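Local coordinates for SusD superfamily protein (PDB 3MYV) that probably binds polysaccharide at the outer membrane of a Bacteroides cell, at residues D47-E52 and G412-P417; N270-Q275 and E300-A305; T113-A118 and E172-L177; D15-V20 and N107-E112; A352-L357 and V373-Y378. All blocks are in the same frame, centred on the assembly; numbering follows the deposited sequence.

In the fold
Contacts 1 and 2 adjoin, their centres 13 Å apart: S51 OG bonds to Q275 O and E52 N to Y304 OH, so strand 48-50, the loop 270-275 and the hairpin strand 299-304 form one patch. Contacts 3 and 4 make a second group, with centres 11 Å apart and helix 103-128 in common; T113 packs on V20, and L177 on N107 and G111. This helical group lies across the chain's centre from the first, contact 1 to contact 4 measuring 43 Å between centres. Contact 5 stands apart, 32 Å from contact 3 centre to centre. The sodium ion is bound by N254, S255, D258, P260 and L325, none of which belongs to these five contacts.

Contact 1: residues D47-E52 and G412-P417; sequences DMQSSE and GGYHLP. With EDO (1,2-ethanediol), chain D.
Two carbonyl oxygens hold the side-chain amide nitrogen of Q49. NE2 donates to the backbone O of Y414 at 2.9 Å; the bond is nearly straight (161°) and lies in the amide plane, but it comes to the carbonyl from above the carbonyl's own plane. Its other N-H turns back to the backbone O of S50 at 3.2 Å. At the opposite branch OE1 accepts a hydrogen bond from a water at 2.8 Å, and that water accepts one from the backbone N of Y414. Glutamine suits the place because one flat group both donates and accepts. With CG between the backbone N and the carbonyl carbon (chi1 66°), the extended chain carries the amide across to the loop. Strand 48-50 pairs antiparallel with strand 277-279; toward the loop between strands 408-409 and 422-423 it is the Q49 side chain that makes the hydrogen bond. OE1 also lies 3.7 Å above one face of the H415 ring, toward its rim; ND1 of that ring bonds to Y61. Further along, the branched end of L416 leans on the end of the strand and the residue after it, its CD1 3.4 Å from the backbone O of S51.

Contact 2: residues N270-Q275 and E300-A305; sequences NWYGYQ and EENKYA
Stacking carries this contact: the side-chain amide of N302 lies nearly flat on the indole of W271, the two planes 14° apart. CG of W271 is anti to its N (chi1 177°), which carries the broad indole, a wide flat surface for an amide, out to the strand. CG of N302 is 3.3 Å above the ring plane, offset toward the rim, while ND2 lies over the same face near NE1, a donor like itself. A CH-pi contact reinforces the stack, CB of N302 standing 3.7 Å from the centroid of the six-membered ring. The opposite face of the indole is covered by NE2 of Q275, which bonds weakly to the backbone O of W271. At the ring's edge CH2 approaches the backbone O of K303 at 3.2 Å and also packs against CD1 of Y304.

W271 sits in a type I beta turn from N270 to G273, where N270 OD1 accepts from the backbone N of Y272 in an Asx turn. Its partners across the contact come from strand 299-304, which forms an antiparallel hairpin with 307-312; from there W311 also meets the indole. An alanine at W271 is likely to leave the N302 amide without its flat support and open a gap between turn and hairpin.

Polar links across the contact run through water. One water joins Y272 OH to N302 ND2; another donates to Q275 OE1 and accepts from Y304 OH, which also hydrogen-bonds to the backbone N of E52. Within the strand, N302 OD1 uses a lone pair to accept from the backbone N of K303, which steadies the stacked amide.

Contact 3: residues T113-A118 and E172-L177; sequences TMAVIA and EEAVTL
M114 and A174 mark the point where these two helical segments come nearest, their CA atoms 5.8 Å apart. The segments run roughly antiparallel, at 152° between their N-to-C directions, and their axes approach to 8.7 Å. Alanine makes this closeness possible. CB of A174 fits against CB of M114 at 4.0 Å and equally near the backbone N of A115, so a methyl meets the helix backbone almost directly.

M114, present as selenomethionine, has the longer reach. CG is anti to the carbonyl carbon (chi1 -64°), and a bend at chi3 swings CE against the side of E173. There the methyl touches both the aliphatic part and the carboxylate of the glutamate, with OE1 at 3.5 Å from CE. The selenium lies 4.2 Å from CD1 of L177. An unbranched, flexible chain is well suited to following the surface of the opposing helix in this way. No hydrogen bond crosses; the contact is mainly van der Waals packing.

Around it, helix 103-128 turns V116 toward helix 13-27 and both V116 and I117 toward helix 77-94, while V175 of helix 160-177 packs on helix 189-202, consistent with the TPR-like helical bundle of SusD proteins.

Contact 4: residues D15-V20 and N107-E112; sequences DVDNAV and NALKGE
L109 projects from helix 103-128 into the side of helix 13-27 and meets three residues there. L109 and V16 lie side by side, pointing opposite ways, with CG1 of V16 next to both CB and CD1 of L109 at 4.0 Å. Against D17 the leucine chain runs roughly perpendicular: CD2 of L109 comes to 3.5 Å from OD1 of D17, while CD1 rests on the backbone at D17, 3.7 Å from its N. The fork of the leucine thus straddles this residue, one methyl on the main chain and the other on the carboxylate. V20, one turn beyond V16, brings CG2 near the same side chain and also 4.2 Å from the backbone O of L109.

The second meeting is between V20 and E112. With CG anti to the backbone N (chi1 -177°), E112 runs out fully extended and passes V20 at a slant, so that CG1 of V20 lies 3.7 Å from CD of the carboxylate. Branched aliphatic residues fit between these helices, whose axes are 10.1 Å apart and inclined by only 21°, a nearly parallel pair consistent with the TPR-like helical region of the family.

No hydrogen bond crosses, and two carboxylates are packed among the aliphatic groups, D17 OD1 and E112 OE1 being 5.5 Å apart. R186 forms salt bridges with both residues, and Y24 adds a hydrogen bond to E112. The arginine would be expected to offset the repulsion between the two carboxylates, so that the buried glutamate can keep its charge beside valine and leucine.

Contact 5: residues A352-L357 and V373-Y378; sequences AAVQGL and VTMADY. With EDO (1,2-ethanediol), chain G.
One face of the Y378 ring receives CD1 of L357, which lies 3.7 Å above the plane, displaced toward the rim. This is a CH-pi contact, with the methyl 25° off the ring normal. At the ring's edge, in its plane, sits CA of A353. The backbone O of A353 approaches CE2 of the same ring at 3.1 Å, and CB of A353 lies near that carbon too. The phenol end slips over the helix at G356, whose C is 3.2 Å from OH; any side-chain carbon at G356 would collide with the hydroxyl, so glycine fits here.

L357 is the main aliphatic piece. Its CG is anti to the backbone N (chi1 -175°), which carries the fork toward the loop, where chi2 (50°) sets CD1 against CG1 of V373 and CD2 3.6 Å from CA of M375. The selenomethionine M375 folds back through bends at chi2 and chi3, and its CE touches both CD2 of L357 and CG2 of V354. The loop thereby closes against helix 350-367, from which it emerges, before helix 380-391 begins.

A 1,2-ethanediol, probably from the crystallisation liquor, bridges the backbone O atoms of M375 and Y378. With a leucine in place of Y378, the carbonyl of A342 would probably lose its hydroxyl donor and the CD1 methyl of L357 its aromatic bed. No hydrogen bond joins the two segments directly: apolar packing holds them, and the tyrosine hydroxyl is satisfied by A342.

Contact 1: residues D47-E52 and G412-P417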
# COMPACT_ATOMS: atom_id res chain seq x y z
N ASP A 47 -11.87 -7.20 6.61
CA ASP A 47 -11.91 -8.26 5.57
C ASP A 47 -10.90 -9.38 5.73
O ASP A 47 -11.07 -10.46 5.13
CB ASP A 47 -11.72 -7.65 4.18
CG ASP A 47 -12.93 -6.83 3.73
OD1 ASP A 47 -14.06 -7.21 4.10
OD2 ASP A 47 -12.72 -5.82 3.01
N MSE A 48 -9.87 -9.14 6.54
CA MSE A 48 -8.92 -10.18 6.92
C MSE A 48 -8.69 -10.15 8.41
O MSE A 48 -8.84 -9.10 9.04
CB MSE A 48 -7.58 -9.99 6.21
CG MSE A 48 -7.67 -10.04 4.70
SE MSE A 48 -6.02 -10.47 3.78
CE MSE A 48 -5.99 -12.37 4.07
N GLN A 49 -8.36 -11.32 8.96
CA GLN A 49 -8.08 -11.44 10.37
C GLN A 49 -6.93 -12.41 10.61
O GLN A 49 -6.59 -13.24 9.75
CB GLN A 49 -9.34 -11.89 11.12
CG GLN A 49 -9.79 -13.31 10.76
CD GLN A 49 -10.78 -13.86 11.73
OE1 GLN A 49 -11.98 -13.60 11.64
NE2 GLN A 49 -10.29 -14.66 12.66
N SER A 50 -6.35 -12.31 11.79
CA SER A 50 -5.37 -13.28 12.25
C SER A 50 -5.97 -14.66 12.55
O SER A 50 -7.14 -14.80 12.89
CB SER A 50 -4.70 -12.74 13.54
OG SER A 50 -3.66 -13.59 13.97
N SER A 51 -5.14 -15.68 12.42
CA SER A 51 -5.41 -16.97 13.01
C SER A 51 -4.91 -16.90 14.45
O SER A 51 -4.53 -15.82 14.93
CB SER A 51 -4.66 -18.06 12.26
OG SER A 51 -3.27 -17.85 12.37
N GLU A 52 -4.80 -18.05 15.11
CA GLU A 52 -4.22 -18.12 16.46
C GLU A 52 -2.69 -18.01 16.44
O GLU A 52 -2.06 -17.83 17.47
CB GLU A 52 -4.63 -19.41 17.18
CG GLU A 52 -6.13 -19.56 17.40
CD GLU A 52 -6.52 -20.94 17.94
OE1 GLU A 52 -5.65 -21.64 18.52
OE2 GLU A 52 -7.69 -21.31 17.79
N GLY A 412 -18.26 -10.77 15.57
CA GLY A 412 -18.90 -12.01 15.14
C GLY A 412 -18.02 -12.86 14.25
O GLY A 412 -16.78 -12.80 14.33
N GLY A 413 -18.66 -13.67 13.42
CA GLY A 413 -17.98 -14.57 12.52
C GLY A 413 -17.07 -15.52 13.27
O GLY A 413 -17.48 -16.16 14.24
N TYR A 414 -15.82 -15.59 12.84
CA TYR A 414 -14.81 -16.33 13.56
C TYR A 414 -13.66 -15.42 14.01
O TYR A 414 -12.50 -15.83 14.12
CB TYR A 414 -14.32 -17.52 12.72
CG TYR A 414 -14.00 -17.30 11.25
CD1 TYR A 414 -12.76 -16.80 10.84
CD2 TYR A 414 -14.92 -17.66 10.25
CE1 TYR A 414 -12.45 -16.63 9.50
CE2 TYR A 414 -14.62 -17.52 8.91
CZ TYR A 414 -13.38 -16.99 8.53
OH TYR A 414 -13.09 -16.86 7.19
N HIS A 415 -13.99 -14.18 14.31
CA HIS A 415 -13.04 -13.28 14.94
C HIS A 415 -12.52 -13.85 16.26
O HIS A 415 -13.22 -14.58 16.97
CB HIS A 415 -13.65 -11.90 15.18
CG HIS A 415 -13.66 -11.03 13.95
ND1 HIS A 415 -12.54 -10.36 13.50
CD2 HIS A 415 -14.66 -10.69 13.10
CE1 HIS A 415 -12.84 -9.68 12.42
NE2 HIS A 415 -14.12 -9.87 12.14
N LEU A 416 -11.28 -13.51 16.58
CA LEU A 416 -10.67 -13.96 17.82
C LEU A 416 -11.20 -13.22 19.04
O LEU A 416 -11.68 -12.08 18.94
CB LEU A 416 -9.16 -13.76 17.77
CG LEU A 416 -8.38 -14.38 16.60
CD1 LEU A 416 -6.89 -14.21 16.83
CD2 LEU A 416 -8.75 -15.85 16.45
N PRO A 417 -11.10 -13.86 20.21
CA PRO A 417 -11.54 -13.15 21.42
C PRO A 417 -10.76 -11.84 21.63
O PRO A 417 -9.60 -11.75 21.28
CB PRO A 417 -11.22 -14.13 22.57
CG PRO A 417 -11.13 -15.47 21.92
CD PRO A 417 -10.65 -15.23 20.50
C1 EDO D . -6.70 -24.24 16.04
O1 EDO D . -7.43 -25.45 16.06
C2 EDO D . -5.35 -24.55 16.67
O2 EDO D . -5.36 -24.02 17.99
O HOH W 1 -14.69 -13.61 10.84

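Contact 2: residues N270-Q275 and E300-A305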
# COMPACT_ATOMS: atom_id res chain seq x y z
N ASN A 270 -0.60 -18.17 3.34
CA ASN A 270 -0.94 -19.49 2.79
C ASN A 270 -1.24 -20.51 3.89
O ASN A 270 -0.47 -20.66 4.84
CB ASN A 270 0.20 -19.98 1.89
CG ASN A 270 -0.21 -21.08 1.00
OD1 ASN A 270 -0.35 -22.24 1.43
ND2 ASN A 270 -0.34 -20.77 -0.31
N TRP A 271 -2.34 -21.22 3.72
CA TRP A 271 -2.80 -22.22 4.69
C TRP A 271 -1.71 -23.27 4.93
O TRP A 271 -1.52 -23.73 6.06
CB TRP A 271 -4.08 -22.89 4.18
CG TRP A 271 -4.60 -23.98 5.05
CD1 TRP A 271 -4.27 -25.30 5.02
CD2 TRP A 271 -5.52 -23.83 6.13
NE1 TRP A 271 -4.92 -25.98 6.00
CE2 TRP A 271 -5.71 -25.10 6.70
CE3 TRP A 271 -6.22 -22.73 6.68
CZ2 TRP A 271 -6.56 -25.32 7.78
CZ3 TRP A 271 -7.07 -22.94 7.75
CH2 TRP A 271 -7.23 -24.23 8.29
N TYR A 272 -1.02 -23.62 3.85
CA TYR A 272 0.03 -24.65 3.86
C TYR A 272 1.41 -24.12 4.24
O TYR A 272 2.37 -24.90 4.34
CB TYR A 272 0.08 -25.32 2.50
CG TYR A 272 -1.27 -25.92 2.18
CD1 TYR A 272 -1.66 -27.12 2.77
CD2 TYR A 272 -2.17 -25.25 1.37
CE1 TYR A 272 -2.93 -27.66 2.55
CE2 TYR A 272 -3.44 -25.77 1.11
CZ TYR A 272 -3.80 -26.97 1.69
OH TYR A 272 -5.06 -27.46 1.45
N GLY A 273 1.51 -22.80 4.42
CA GLY A 273 2.75 -22.11 4.82
C GLY A 273 2.69 -21.84 6.32
O GLY A 273 2.58 -22.77 7.10
N TYR A 274 2.69 -20.57 6.72
CA TYR A 274 2.63 -20.29 8.15
C TYR A 274 1.22 -19.95 8.66
O TYR A 274 1.03 -19.71 9.86
CB TYR A 274 3.69 -19.25 8.55
CG TYR A 274 4.96 -19.87 9.09
CD1 TYR A 274 4.92 -20.76 10.16
CD2 TYR A 274 6.22 -19.55 8.56
CE1 TYR A 274 6.07 -21.33 10.68
CE2 TYR A 274 7.39 -20.11 9.10
CZ TYR A 274 7.31 -21.00 10.16
OH TYR A 274 8.43 -21.59 10.70
N GLN A 275 0.23 -19.93 7.77
CA GLN A 275 -1.18 -19.91 8.19
C GLN A 275 -1.48 -18.80 9.19
O GLN A 275 -2.17 -19.02 10.18
CB GLN A 275 -1.54 -21.29 8.76
CG GLN A 275 -3.03 -21.67 8.80
CD GLN A 275 -3.21 -23.04 9.42
OE1 GLN A 275 -3.25 -23.18 10.64
NE2 GLN A 275 -3.24 -24.07 8.58
N GLU A 300 -10.18 -19.96 -0.49
CA GLU A 300 -10.06 -21.40 -0.30
C GLU A 300 -10.62 -21.79 1.05
O GLU A 300 -10.24 -21.23 2.08
CB GLU A 300 -8.60 -21.79 -0.34
CG GLU A 300 -8.03 -21.74 -1.75
CD GLU A 300 -8.61 -22.82 -2.66
OE1 GLU A 300 -9.05 -23.87 -2.13
OE2 GLU A 300 -8.65 -22.59 -3.90
N GLU A 301 -11.53 -22.76 1.03
CA GLU A 301 -12.23 -23.17 2.24
C GLU A 301 -11.40 -24.19 3.01
O GLU A 301 -10.81 -25.09 2.43
CB GLU A 301 -13.58 -23.79 1.88
CG GLU A 301 -14.47 -24.07 3.06
CD GLU A 301 -15.67 -24.96 2.72
OE1 GLU A 301 -16.39 -24.66 1.75
OE2 GLU A 301 -15.88 -25.94 3.45
N ASN A 302 -11.41 -24.08 4.33
CA ASN A 302 -10.86 -25.13 5.18
C ASN A 302 -11.50 -25.06 6.56
O ASN A 302 -12.57 -24.44 6.71
CB ASN A 302 -9.33 -25.03 5.24
CG ASN A 302 -8.66 -26.37 5.35
OD1 ASN A 302 -8.96 -27.13 6.27
ND2 ASN A 302 -7.77 -26.68 4.40
N LYS A 303 -10.88 -25.70 7.55
CA LYS A 303 -11.50 -25.91 8.85
C LYS A 303 -10.47 -25.55 9.90
O LYS A 303 -9.35 -26.05 9.89
CB LYS A 303 -11.91 -27.36 9.02
CG LYS A 303 -13.03 -27.86 8.12
CD LYS A 303 -14.37 -27.34 8.58
CE LYS A 303 -15.49 -27.75 7.66
NZ LYS A 303 -16.79 -27.32 8.25
N TYR A 304 -10.89 -24.70 10.83
CA TYR A 304 -10.03 -24.21 11.87
C TYR A 304 -10.85 -23.97 13.13
O TYR A 304 -11.93 -23.36 13.06
CB TYR A 304 -9.43 -22.89 11.38
CG TYR A 304 -8.25 -22.42 12.18
CD1 TYR A 304 -6.97 -22.91 11.94
CD2 TYR A 304 -8.41 -21.45 13.14
CE1 TYR A 304 -5.89 -22.45 12.68
CE2 TYR A 304 -7.34 -20.98 13.87
CZ TYR A 304 -6.09 -21.48 13.64
OH TYR A 304 -5.06 -20.96 14.38
N ALA A 305 -10.34 -24.48 14.26
CA ALA A 305 -11.01 -24.41 15.56
C ALA A 305 -12.49 -24.81 15.45
O ALA A 305 -13.38 -24.13 15.95
CB ALA A 305 -10.83 -23.00 16.21
O HOH W 2 -7.13 -25.26 1.83
O HOH W 3 -2.61 -22.42 13.30

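Contact 3: residues T113-A118 and E172-L177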
# COMPACT_ATOMS: atom_id res chain seq x y z
N THR A 113 14.43 8.21 -7.54
CA THR A 113 14.85 8.35 -6.15
C THR A 113 13.88 9.23 -5.35
O THR A 113 13.53 8.92 -4.21
CB THR A 113 16.28 8.92 -6.07
OG1 THR A 113 17.18 8.07 -6.79
CG2 THR A 113 16.75 9.07 -4.59
N MSE A 114 13.43 10.33 -5.95
CA MSE A 114 12.44 11.17 -5.31
C MSE A 114 11.12 10.43 -5.12
O MSE A 114 10.44 10.65 -4.13
CB MSE A 114 12.23 12.47 -6.09
CG MSE A 114 13.46 13.37 -6.15
SE MSE A 114 13.28 14.82 -7.44
CE MSE A 114 11.96 15.84 -6.54
N ALA A 115 10.74 9.58 -6.08
CA ALA A 115 9.50 8.77 -5.95
C ALA A 115 9.61 7.81 -4.74
O ALA A 115 8.67 7.67 -3.97
CB ALA A 115 9.23 7.99 -7.26
N VAL A 116 10.76 7.16 -4.60
CA VAL A 116 11.05 6.31 -3.43
C VAL A 116 10.91 7.10 -2.11
O VAL A 116 10.23 6.67 -1.17
CB VAL A 116 12.43 5.60 -3.55
CG1 VAL A 116 12.75 4.81 -2.27
CG2 VAL A 116 12.44 4.64 -4.80
N ILE A 117 11.48 8.29 -2.07
CA ILE A 117 11.39 9.15 -0.89
C ILE A 117 9.94 9.48 -0.56
O ILE A 117 9.51 9.38 0.59
CB ILE A 117 12.24 10.44 -1.11
CG1 ILE A 117 13.73 10.09 -1.02
CG2 ILE A 117 11.81 11.57 -0.12
CD1 ILE A 117 14.71 11.18 -1.59
N ALA A 118 9.17 9.83 -1.58
CA ALA A 118 7.77 10.14 -1.40
C ALA A 118 6.98 8.93 -0.86
O ALA A 118 6.20 9.07 0.04
CB ALA A 118 7.16 10.66 -2.74
N GLU A 172 5.20 15.31 -7.75
CA GLU A 172 4.87 16.09 -8.95
C GLU A 172 6.16 16.37 -9.75
O GLU A 172 6.19 16.19 -10.97
CB GLU A 172 4.14 17.40 -8.59
CG GLU A 172 2.74 17.16 -8.04
CD GLU A 172 2.08 18.42 -7.48
OE1 GLU A 172 2.80 19.38 -7.13
OE2 GLU A 172 0.84 18.45 -7.37
N GLU A 173 7.24 16.74 -9.06
CA GLU A 173 8.51 16.94 -9.74
C GLU A 173 9.11 15.63 -10.29
O GLU A 173 9.59 15.59 -11.43
CB GLU A 173 9.50 17.69 -8.85
CG GLU A 173 10.79 17.98 -9.56
CD GLU A 173 11.82 18.72 -8.73
OE1 GLU A 173 11.50 19.16 -7.60
OE2 GLU A 173 12.95 18.84 -9.24
N ALA A 174 9.07 14.57 -9.49
CA ALA A 174 9.58 13.25 -9.90
C ALA A 174 9.00 12.80 -11.24
O ALA A 174 9.72 12.35 -12.14
CB ALA A 174 9.29 12.19 -8.81
N VAL A 175 7.68 12.93 -11.35
CA VAL A 175 6.96 12.54 -12.55
C VAL A 175 7.55 13.25 -13.76
O VAL A 175 7.71 12.65 -14.82
CB VAL A 175 5.43 12.80 -12.42
CG1 VAL A 175 4.73 12.72 -13.84
CG2 VAL A 175 4.78 11.78 -11.45
N THR A 176 7.89 14.54 -13.63
CA THR A 176 8.38 15.27 -14.79
C THR A 176 9.76 14.76 -15.21
O THR A 176 10.12 14.92 -16.36
CB THR A 176 8.45 16.82 -14.56
OG1 THR A 176 9.48 17.12 -13.61
CG2 THR A 176 7.08 17.38 -14.09
N LEU A 177 10.52 14.18 -14.29
CA LEU A 177 11.87 13.68 -14.59
C LEU A 177 11.96 12.23 -15.08
O LEU A 177 12.97 11.85 -15.66
CB LEU A 177 12.75 13.78 -13.34
CG LEU A 177 12.95 15.19 -12.78
CD1 LEU A 177 13.82 15.13 -11.55
CD2 LEU A 177 13.52 16.09 -13.87

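Contact 4: residues D15-V20 and N107-E112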
# COMPACT_ATOMS: atom_id res chain seq x y z
N ASP A 15 26.79 3.66 -11.32
CA ASP A 15 26.83 3.65 -9.86
C ASP A 15 25.51 4.13 -9.30
O ASP A 15 25.03 3.58 -8.30
CB ASP A 15 27.95 4.53 -9.28
CG ASP A 15 29.34 4.00 -9.60
OD1 ASP A 15 29.51 2.79 -9.82
OD2 ASP A 15 30.27 4.83 -9.61
N VAL A 16 24.94 5.18 -9.90
CA VAL A 16 23.67 5.72 -9.40
C VAL A 16 22.56 4.70 -9.57
O VAL A 16 21.76 4.50 -8.65
CB VAL A 16 23.27 7.06 -10.05
CG1 VAL A 16 21.90 7.50 -9.53
CG2 VAL A 16 24.37 8.14 -9.72
N ASP A 17 22.52 4.04 -10.73
CA ASP A 17 21.48 3.03 -11.02
C ASP A 17 21.55 1.93 -9.96
O ASP A 17 20.51 1.49 -9.43
CB ASP A 17 21.66 2.48 -12.44
CG ASP A 17 20.50 1.61 -12.90
OD1 ASP A 17 19.37 1.78 -12.41
OD2 ASP A 17 20.71 0.74 -13.78
N ASN A 18 22.77 1.49 -9.64
CA ASN A 18 22.99 0.46 -8.62
C ASN A 18 22.57 0.90 -7.23
O ASN A 18 21.97 0.11 -6.49
CB ASN A 18 24.45 0.01 -8.59
CG ASN A 18 24.85 -0.73 -9.86
OD1 ASN A 18 24.02 -1.36 -10.53
ND2 ASN A 18 26.12 -0.64 -10.21
N ALA A 19 22.85 2.15 -6.88
CA ALA A 19 22.41 2.69 -5.59
C ALA A 19 20.88 2.68 -5.53
O ALA A 19 20.28 2.30 -4.52
CB ALA A 19 22.96 4.13 -5.38
N VAL A 20 20.23 3.11 -6.62
CA VAL A 20 18.76 3.19 -6.65
C VAL A 20 18.18 1.80 -6.52
O VAL A 20 17.27 1.58 -5.71
CB VAL A 20 18.22 3.95 -7.91
CG1 VAL A 20 16.69 3.83 -8.02
CG2 VAL A 20 18.66 5.43 -7.84
N ASN A 107 18.78 11.94 -14.90
CA ASN A 107 17.58 12.67 -14.53
C ASN A 107 16.44 11.71 -14.17
O ASN A 107 15.69 11.97 -13.23
CB ASN A 107 17.15 13.62 -15.66
CG ASN A 107 16.83 15.01 -15.17
OD1 ASN A 107 17.23 15.40 -14.06
ND2 ASN A 107 16.12 15.78 -15.98
N ALA A 108 16.30 10.63 -14.94
CA ALA A 108 15.30 9.59 -14.66
C ALA A 108 15.55 8.95 -13.28
O ALA A 108 14.62 8.72 -12.49
CB ALA A 108 15.32 8.54 -15.75
N LEU A 109 16.81 8.66 -13.01
CA LEU A 109 17.20 8.07 -11.73
C LEU A 109 16.97 9.04 -10.57
O LEU A 109 16.52 8.64 -9.49
CB LEU A 109 18.64 7.58 -11.78
CG LEU A 109 18.87 6.36 -12.67
CD1 LEU A 109 20.39 6.13 -12.93
CD2 LEU A 109 18.23 5.12 -12.07
N LYS A 110 17.26 10.33 -10.78
CA LYS A 110 16.96 11.35 -9.78
C LYS A 110 15.45 11.36 -9.45
O LYS A 110 15.06 11.32 -8.28
CB LYS A 110 17.40 12.72 -10.25
CG LYS A 110 17.00 13.87 -9.32
CD LYS A 110 17.50 15.23 -9.83
CE LYS A 110 16.84 16.38 -9.06
NZ LYS A 110 17.32 17.74 -9.52
N GLY A 111 14.62 11.41 -10.49
CA GLY A 111 13.16 11.38 -10.31
C GLY A 111 12.69 10.14 -9.58
O GLY A 111 11.80 10.20 -8.69
N GLU A 112 13.28 9.01 -9.94
CA GLU A 112 12.88 7.73 -9.36
C GLU A 112 13.24 7.71 -7.87
O GLU A 112 12.46 7.26 -7.06
CB GLU A 112 13.55 6.57 -10.10
CG GLU A 112 13.11 5.21 -9.59
CD GLU A 112 13.79 4.03 -10.27
OE1 GLU A 112 14.60 4.23 -11.21
OE2 GLU A 112 13.52 2.87 -9.85

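Contact 5: residues A352-L357 and V373-Y378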
# COMPACT_ATOMS: atom_id res chain seq x y z
N ALA A 352 -17.49 14.58 -13.50
CA ALA A 352 -16.53 13.65 -12.88
C ALA A 352 -17.24 12.42 -12.35
O ALA A 352 -16.69 11.31 -12.43
CB ALA A 352 -15.72 14.35 -11.76
N ALA A 353 -18.43 12.60 -11.78
CA ALA A 353 -19.24 11.47 -11.31
C ALA A 353 -19.70 10.58 -12.46
O ALA A 353 -19.63 9.36 -12.34
CB ALA A 353 -20.46 11.95 -10.49
N VAL A 354 -20.19 11.16 -13.55
CA VAL A 354 -20.58 10.35 -14.71
C VAL A 354 -19.40 9.49 -15.17
O VAL A 354 -19.53 8.28 -15.40
CB VAL A 354 -21.15 11.24 -15.89
CG1 VAL A 354 -21.33 10.43 -17.16
CG2 VAL A 354 -22.46 11.91 -15.48
N GLN A 355 -18.23 10.11 -15.34
CA GLN A 355 -17.05 9.40 -15.79
C GLN A 355 -16.57 8.37 -14.76
O GLN A 355 -16.21 7.26 -15.12
CB GLN A 355 -15.94 10.42 -16.14
CG GLN A 355 -16.24 11.21 -17.43
CD GLN A 355 -15.49 12.56 -17.54
OE1 GLN A 355 -14.29 12.65 -17.24
NE2 GLN A 355 -16.20 13.60 -18.00
N GLY A 356 -16.64 8.72 -13.48
CA GLY A 356 -16.16 7.84 -12.41
C GLY A 356 -17.06 6.63 -12.28
O GLY A 356 -16.60 5.54 -11.96
N LEU A 357 -18.35 6.82 -12.57
CA LEU A 357 -19.27 5.69 -12.59
C LEU A 357 -18.88 4.71 -13.71
O LEU A 357 -18.98 3.51 -13.55
CB LEU A 357 -20.70 6.18 -12.80
CG LEU A 357 -21.84 5.15 -12.73
CD1 LEU A 357 -21.72 4.30 -11.44
CD2 LEU A 357 -23.18 5.85 -12.82
N VAL A 373 -23.33 -1.00 -11.63
CA VAL A 373 -23.75 0.02 -10.65
C VAL A 373 -24.47 1.13 -11.42
O VAL A 373 -23.89 1.74 -12.34
CB VAL A 373 -22.55 0.61 -9.84
CG1 VAL A 373 -23.01 1.69 -8.85
CG2 VAL A 373 -21.82 -0.52 -9.10
N THR A 374 -25.74 1.34 -11.08
CA THR A 374 -26.54 2.44 -11.66
C THR A 374 -26.20 3.75 -10.91
O THR A 374 -25.72 3.72 -9.77
CB THR A 374 -28.02 2.19 -11.48
OG1 THR A 374 -28.30 2.15 -10.07
CG2 THR A 374 -28.47 0.85 -12.17
N MSE A 375 -26.48 4.89 -11.53
CA MSE A 375 -26.21 6.20 -10.89
C MSE A 375 -26.89 6.32 -9.51
O MSE A 375 -26.28 6.86 -8.56
CB MSE A 375 -26.64 7.35 -11.83
CG MSE A 375 -26.48 8.75 -11.24
SE MSE A 375 -24.62 9.14 -10.78
CE MSE A 375 -23.95 9.55 -12.56
N ALA A 376 -28.09 5.76 -9.38
CA ALA A 376 -28.85 5.82 -8.11
C ALA A 376 -28.08 5.13 -6.98
O ALA A 376 -28.19 5.50 -5.82
CB ALA A 376 -30.23 5.16 -8.28
N ASP A 377 -27.29 4.12 -7.34
CA ASP A 377 -26.52 3.33 -6.37
C ASP A 377 -25.05 3.78 -6.25
O ASP A 377 -24.24 3.11 -5.57
CB ASP A 377 -26.56 1.85 -6.82
CG ASP A 377 -27.92 1.20 -6.59
OD1 ASP A 377 -28.71 1.76 -5.81
OD2 ASP A 377 -28.18 0.14 -7.19
N TYR A 378 -24.68 4.88 -6.92
CA TYR A 378 -23.28 5.34 -6.95
C TYR A 378 -22.99 6.23 -5.74
O TYR A 378 -23.04 7.46 -5.83
CB TYR A 378 -23.00 6.11 -8.24
CG TYR A 378 -21.58 6.58 -8.49
CD1 TYR A 378 -20.46 5.81 -8.14
CD2 TYR A 378 -21.34 7.77 -9.16
CE1 TYR A 378 -19.15 6.24 -8.44
CE2 TYR A 378 -20.05 8.21 -9.45
CZ TYR A 378 -18.96 7.43 -9.10
OH TYR A 378 -17.68 7.87 -9.38
C1 EDO G . -26.85 9.45 -6.35
O1 EDO G . -25.86 9.21 -7.37
C2 EDO G . -26.48 8.61 -5.14
O2 EDO G . -25.11 8.83 -4.80